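Local atomic coordinates of vitamin B12-binding protein (PDB entry 5YSC), a protein that binds vitamin B12 in the periplasm and probably delivers it to the BtuC subunits of the BtuCD importer. Residues 18-23 with 77-82; 24-29 with 81-86. All blocks are in the same frame, centred on the assembly; numbering follows the deposited sequence.

Interaction 1 (18-23 with 77-82); sequences FPAERI and KPDLII
The carboxylate of Asp79 reaches across to the backbone of 18-23 and takes two successive amide N-H groups, one on each oxygen. Asp79 OD2 accepts the N-H of Glu21 through its syn lone pair, 2.8 Å from Glu21 N, in a nearly straight bond (172°). Asp79 OD1 is 3.0 Å from Arg22 N, but this donor approaches from well above the carboxylate plane. With CG between its own backbone N and carbonyl carbon (chi1 56°), Asp79 folds back beside its main chain, and Asp79 N bonds in return to Arg22 O at 3.0 Å; Leu80 N adds a weak bond to the same oxygen. The Phe18 ring and the Asp79 side chain run antiparallel past one another, ring and carboxylate planes 70° apart, and Phe18 CZ comes edge-on to within 3.3 Å of Asp79 O. Ala20 CB lies against Leu80 CB. Deeper in, Ile23 points CG2 at two methyl groups: Leu80 CD2 and Ile82 CD1. Ile23 CG2 is 3.8 Å from Ile82 CD1. The polar ends of the outer residues turn elsewhere: Glu21 forms a salt bridge with Lys42, and Arg22 NE bonds to Leu76 O at the end of helix 70-76. The contact lies at the start of the parallel sheet, where strand 23-25 runs between 43-45 and 80-83; Ile82 packs against helix 28-36 and Pro78 against helix 70-76.

Interaction 2 (24-29 with 81-86); sequences ISLAPH and IIAWPA
Ile24 and Ser25 run parallel to Ile81 and Ile82 as neighbouring strands, with paired CA atoms 4.8 Å apart. Ile82 N donates to Ile24 O at 2.8 Å. Leu26 N in turn donates to Ile82 O at 3.0 Å, and both bonds lie nearly along the C=O axis. The strands draw apart from the Leu26-Ala83 pair onward. Leu26 CD1 rests on Ile81 CG2 at 3.7 Å, the two side chains crossing obliquely on the face covered by Ile73 of helix 70-76. Ala27 CB sits against the indole, 3.5 Å from Trp84 CE3. Trp84 CG is anti to its backbone N (chi1 179°), which carries the indole toward His29, one face turned to the imidazole. The rings meet edge-to-face, planes 67° apart; His29 CE1 lies over that face, 3.6 Å from Trp84 CD1, and His29 NE2 is held by Ser106 OG. Ala27 is the N-cap residue of helix 28-36, and its carbonyl accepts a hydrogen bond from Thr31 OG1. Parallel strands whose C-terminal ends open into ligand-binding loops are the usual plan of an alpha/beta binding-protein lobe: here Pro28, His29, Trp84 and Ala86 line the cyanocobalamin pocket, and His29 N bonds directly to the ligand.

Interactions 1 and 2 are consecutive portions of one strand pairing, 23-25 beside 80-83, with their centres 13 Å apart. They share Ile81 and Ile82, and join directly where Ile24 N lies 3.0 Å from Leu80 O, a probable hydrogen bond, and where Pro78 CB packs 3.8 Å from Ile24 CD1. Interaction 1 lies at the outer end of the lobe, its centre about 23 Å from that of the chain, whereas interaction 2 is buried, its centre about 12 Å from the same point. The shared Ile82 side chain is about 10 Å from cyanocobalamin, and interaction 2 continues from it to His29, whose side chain is about 3 Å from the ligand.

Interaction 1 (18-23 with 77-82)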
loop_
_atom_site.group_PDB
_atom_site.type_symbol
_atom_site.label_atom_id
_atom_site.label_comp_id
_atom_site.label_asym_id
_atom_site.label_seq_id
_atom_site.Cartn_x
_atom_site.Cartn_y
_atom_site.Cartn_z
ATOM N N PHE A 18 -4.720 -26.344 0.821
ATOM C CA PHE A 18 -6.058 -26.848 0.467
ATOM C C PHE A 18 -6.954 -25.842 -0.176
ATOM O O PHE A 18 -6.859 -24.709 0.180
ATOM C CB PHE A 18 -6.740 -27.282 1.726
ATOM C CG PHE A 18 -6.877 -26.219 2.700
ATOM C CD1 PHE A 18 -5.821 -25.801 3.423
ATOM C CD2 PHE A 18 -8.028 -25.601 2.838
ATOM C CE1 PHE A 18 -5.936 -24.799 4.320
ATOM C CE2 PHE A 18 -8.176 -24.588 3.751
ATOM C CZ PHE A 18 -7.122 -24.184 4.481
ATOM N N PRO A 19 -7.826 -26.223 -1.101
ATOM C CA PRO A 19 -8.707 -25.205 -1.689
ATOM C C PRO A 19 -9.706 -24.718 -0.655
ATOM O O PRO A 19 -10.613 -25.442 -0.238
ATOM C CB PRO A 19 -9.381 -25.955 -2.844
ATOM C CG PRO A 19 -9.465 -27.336 -2.337
ATOM C CD PRO A 19 -8.162 -27.568 -1.602
ATOM N N ALA A 20 -9.527 -23.483 -0.225
ATOM C CA ALA A 20 -10.366 -22.917 0.806
ATOM C C ALA A 20 -11.740 -22.565 0.246
ATOM O O ALA A 20 -11.893 -22.140 -0.911
ATOM C CB ALA A 20 -9.687 -21.690 1.402
ATOM N N GLU A 21 -12.721 -22.676 1.072
ATOM C CA GLU A 21 -14.052 -22.413 0.692
ATOM C C GLU A 21 -14.703 -21.222 1.323
ATOM O O GLU A 21 -15.636 -20.791 0.805
ATOM C CB GLU A 21 -14.939 -23.585 1.055
ATOM C CG GLU A 21 -14.819 -24.795 0.170
ATOM C CD GLU A 21 -14.985 -24.548 -1.333
ATOM O OE1 GLU A 21 -14.231 -25.150 -2.094
ATOM O OE2 GLU A 21 -15.883 -23.846 -1.710
ATOM N N ARG A 22 -14.180 -20.732 2.437
ATOM C CA ARG A 22 -14.761 -19.616 3.185
ATOM C C ARG A 22 -13.594 -18.723 3.617
ATOM O O ARG A 22 -12.951 -18.979 4.636
ATOM C CB ARG A 22 -15.560 -20.102 4.388
ATOM C CG ARG A 22 -16.750 -20.980 4.038
ATOM C CD ARG A 22 -17.613 -21.194 5.243
ATOM N NE ARG A 22 -18.139 -19.920 5.711
ATOM C CZ ARG A 22 -19.252 -19.361 5.254
ATOM N NH1 ARG A 22 -19.974 -19.969 4.327
ATOM N NH2 ARG A 22 -19.643 -18.189 5.726
ATOM N N ILE A 23 -13.289 -17.695 2.830
ATOM C CA ILE A 23 -12.068 -16.916 3.040
ATOM C C ILE A 23 -12.442 -15.547 3.593
ATOM O O ILE A 23 -13.422 -14.944 3.165
ATOM C CB ILE A 23 -11.257 -16.802 1.730
ATOM C CG1 ILE A 23 -10.943 -18.192 1.185
ATOM C CG2 ILE A 23 -9.919 -16.106 1.960
ATOM C CD1 ILE A 23 -10.196 -18.194 -0.148
ATOM N N LYS A 77 -17.071 -18.832 10.345
ATOM C CA LYS A 77 -16.364 -20.104 10.253
ATOM C C LYS A 77 -15.404 -20.227 9.067
ATOM O O LYS A 77 -15.475 -21.191 8.314
ATOM C CB LYS A 77 -17.373 -21.256 10.213
ATOM C CG LYS A 77 -18.466 -21.150 11.266
ATOM C CD LYS A 77 -19.576 -22.155 11.029
ATOM C CE LYS A 77 -19.626 -23.179 12.147
ATOM N NZ LYS A 77 -21.016 -23.440 12.607
ATOM N N PRO A 78 -14.494 -19.270 8.915
ATOM C CA PRO A 78 -13.585 -19.294 7.773
ATOM C C PRO A 78 -12.634 -20.466 7.864
ATOM O O PRO A 78 -12.244 -20.887 8.953
ATOM C CB PRO A 78 -12.842 -17.952 7.886
ATOM C CG PRO A 78 -12.742 -17.736 9.362
ATOM C CD PRO A 78 -14.098 -18.232 9.890
ATOM N N ASP A 79 -12.253 -21.011 6.712
ATOM C CA ASP A 79 -11.160 -21.966 6.694
ATOM C C ASP A 79 -9.851 -21.325 6.270
ATOM O O ASP A 79 -8.817 -21.993 6.289
ATOM C CB ASP A 79 -11.501 -23.170 5.800
ATOM C CG ASP A 79 -11.865 -22.787 4.379
ATOM O OD1 ASP A 79 -11.797 -21.590 4.039
ATOM O OD2 ASP A 79 -12.223 -23.692 3.590
ATOM N N LEU A 80 -9.874 -20.032 5.926
ATOM C CA LEU A 80 -8.657 -19.267 5.674
ATOM C C LEU A 80 -8.909 -17.793 5.987
ATOM O O LEU A 80 -9.882 -17.227 5.493
ATOM C CB LEU A 80 -8.212 -19.412 4.214
ATOM C CG LEU A 80 -7.027 -18.525 3.823
ATOM C CD1 LEU A 80 -5.794 -18.965 4.601
ATOM C CD2 LEU A 80 -6.777 -18.570 2.312
ATOM N N ILE A 81 -8.009 -17.167 6.756
ATOM C CA ILE A 81 -8.049 -15.743 7.052
ATOM C C ILE A 81 -6.766 -15.145 6.484
ATOM O O ILE A 81 -5.673 -15.665 6.714
ATOM C CB ILE A 81 -8.175 -15.461 8.567
ATOM C CG1 ILE A 81 -9.455 -16.068 9.140
ATOM C CG2 ILE A 81 -8.078 -13.964 8.843
ATOM C CD1 ILE A 81 -9.663 -15.832 10.624
ATOM N N ILE A 82 -6.900 -14.084 5.699
ATOM C CA ILE A 82 -5.770 -13.378 5.123
ATOM C C ILE A 82 -5.505 -12.143 5.960
ATOM O O ILE A 82 -6.267 -11.181 5.912
ATOM C CB ILE A 82 -6.014 -12.978 3.660
ATOM C CG1 ILE A 82 -6.471 -14.179 2.850
ATOM C CG2 ILE A 82 -4.734 -12.407 3.107
ATOM C CD1 ILE A 82 -6.918 -13.771 1.455
#

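Interaction 2 (24-29 with 81-86)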
loop_
_atom_site.group_PDB
_atom_site.type_symbol
_atom_site.label_atom_id
_atom_site.label_comp_id
_atom_site.label_asym_id
_atom_site.label_seq_id
_atom_site.Cartn_x
_atom_site.Cartn_y
_atom_site.Cartn_z
ATOM N N ILE A 24 -11.664 -15.049 4.553
ATOM C CA ILE A 24 -11.875 -13.708 5.096
ATOM C C ILE A 24 -10.608 -12.907 4.877
ATOM O O ILE A 24 -9.512 -13.408 5.122
ATOM C CB ILE A 24 -12.240 -13.765 6.584
ATOM C CG1 ILE A 24 -13.655 -14.342 6.731
ATOM C CG2 ILE A 24 -12.157 -12.379 7.249
ATOM C CD1 ILE A 24 -14.125 -14.439 8.185
ATOM N N SER A 25 -10.763 -11.667 4.406
ATOM C CA SER A 25 -9.662 -10.723 4.227
ATOM C C SER A 25 -9.774 -9.616 5.259
ATOM O O SER A 25 -10.847 -9.012 5.429
ATOM C CB SER A 25 -9.687 -10.102 2.832
ATOM O OG SER A 25 -8.839 -8.983 2.802
ATOM N N LEU A 26 -8.657 -9.321 5.902
ATOM C CA LEU A 26 -8.621 -8.294 6.936
ATOM C C LEU A 26 -7.991 -6.979 6.469
ATOM O O LEU A 26 -7.651 -6.147 7.311
ATOM C CB LEU A 26 -7.891 -8.823 8.164
ATOM C CG LEU A 26 -8.467 -10.104 8.783
ATOM C CD1 LEU A 26 -7.623 -10.497 9.991
ATOM C CD2 LEU A 26 -9.929 -9.955 9.201
ATOM N N ALA A 27 -7.807 -6.773 5.154
ATOM C CA ALA A 27 -7.216 -5.519 4.681
ATOM C C ALA A 27 -7.632 -5.229 3.238
ATOM O O ALA A 27 -7.865 -6.160 2.468
ATOM C CB ALA A 27 -5.685 -5.533 4.768
ATOM N N PRO A 28 -7.716 -3.951 2.854
ATOM C CA PRO A 28 -7.996 -3.629 1.441
ATOM C C PRO A 28 -7.014 -4.268 0.489
ATOM O O PRO A 28 -7.429 -4.807 -0.548
ATOM C CB PRO A 28 -7.898 -2.108 1.415
ATOM C CG PRO A 28 -8.285 -1.669 2.789
ATOM C CD PRO A 28 -7.636 -2.742 3.700
ATOM N N HIS A 29 -5.718 -4.201 0.784
ATOM C CA HIS A 29 -4.753 -4.807 -0.128
ATOM C C HIS A 29 -4.944 -6.304 -0.175
ATOM O O HIS A 29 -4.811 -6.924 -1.236
ATOM C CB HIS A 29 -3.315 -4.481 0.267
ATOM C CG HIS A 29 -2.714 -5.485 1.222
ATOM N ND1 HIS A 29 -2.962 -5.470 2.579
ATOM C CD2 HIS A 29 -1.959 -6.584 0.985
ATOM C CE1 HIS A 29 -2.370 -6.507 3.138
ATOM N NE2 HIS A 29 -1.741 -7.184 2.197
ATOM N N ILE A 81 -8.009 -17.167 6.756
ATOM C CA ILE A 81 -8.049 -15.743 7.052
ATOM C C ILE A 81 -6.766 -15.145 6.484
ATOM O O ILE A 81 -5.673 -15.665 6.714
ATOM C CB ILE A 81 -8.175 -15.461 8.567
ATOM C CG1 ILE A 81 -9.455 -16.068 9.140
ATOM C CG2 ILE A 81 -8.078 -13.964 8.843
ATOM C CD1 ILE A 81 -9.663 -15.832 10.624
ATOM N N ILE A 82 -6.900 -14.084 5.699
ATOM C CA ILE A 82 -5.770 -13.378 5.123
ATOM C C ILE A 82 -5.505 -12.143 5.960
ATOM O O ILE A 82 -6.267 -11.181 5.912
ATOM C CB ILE A 82 -6.014 -12.978 3.660
ATOM C CG1 ILE A 82 -6.471 -14.179 2.850
ATOM C CG2 ILE A 82 -4.734 -12.407 3.107
ATOM C CD1 ILE A 82 -6.918 -13.771 1.455
ATOM N N ALA A 83 -4.450 -12.198 6.767
ATOM C CA ALA A 83 -4.175 -11.139 7.727
ATOM C C ALA A 83 -3.140 -10.155 7.220
ATOM O O ALA A 83 -2.322 -10.453 6.365
ATOM C CB ALA A 83 -3.686 -11.715 9.048
ATOM N N TRP A 84 -3.176 -8.972 7.805
ATOM C CA TRP A 84 -2.237 -7.898 7.538
ATOM C C TRP A 84 -1.537 -7.538 8.844
ATOM O O TRP A 84 -1.936 -6.587 9.537
ATOM C CB TRP A 84 -2.963 -6.706 6.964
ATOM C CG TRP A 84 -2.134 -5.525 6.659
ATOM C CD1 TRP A 84 -0.811 -5.497 6.274
ATOM C CD2 TRP A 84 -2.575 -4.166 6.701
ATOM N NE1 TRP A 84 -0.422 -4.202 6.086
ATOM C CE2 TRP A 84 -1.478 -3.365 6.344
ATOM C CE3 TRP A 84 -3.801 -3.552 6.999
ATOM C CZ2 TRP A 84 -1.560 -1.952 6.281
ATOM C CZ3 TRP A 84 -3.887 -2.146 6.945
ATOM C CH2 TRP A 84 -2.774 -1.369 6.592
ATOM N N PRO A 85 -0.513 -8.286 9.220
ATOM C CA PRO A 85 0.169 -7.995 10.500
ATOM C C PRO A 85 0.560 -6.538 10.667
ATOM O O PRO A 85 0.444 -5.982 11.767
ATOM C CB PRO A 85 1.387 -8.903 10.437
ATOM C CG PRO A 85 1.018 -10.019 9.583
ATOM C CD PRO A 85 0.086 -9.446 8.529
ATOM N N ALA A 86 1.001 -5.880 9.594
ATOM C CA ALA A 86 1.496 -4.517 9.752
ATOM C C ALA A 86 0.404 -3.550 10.162
ATOM O O ALA A 86 0.715 -2.531 10.809
ATOM C CB ALA A 86 2.187 -4.048 8.465
#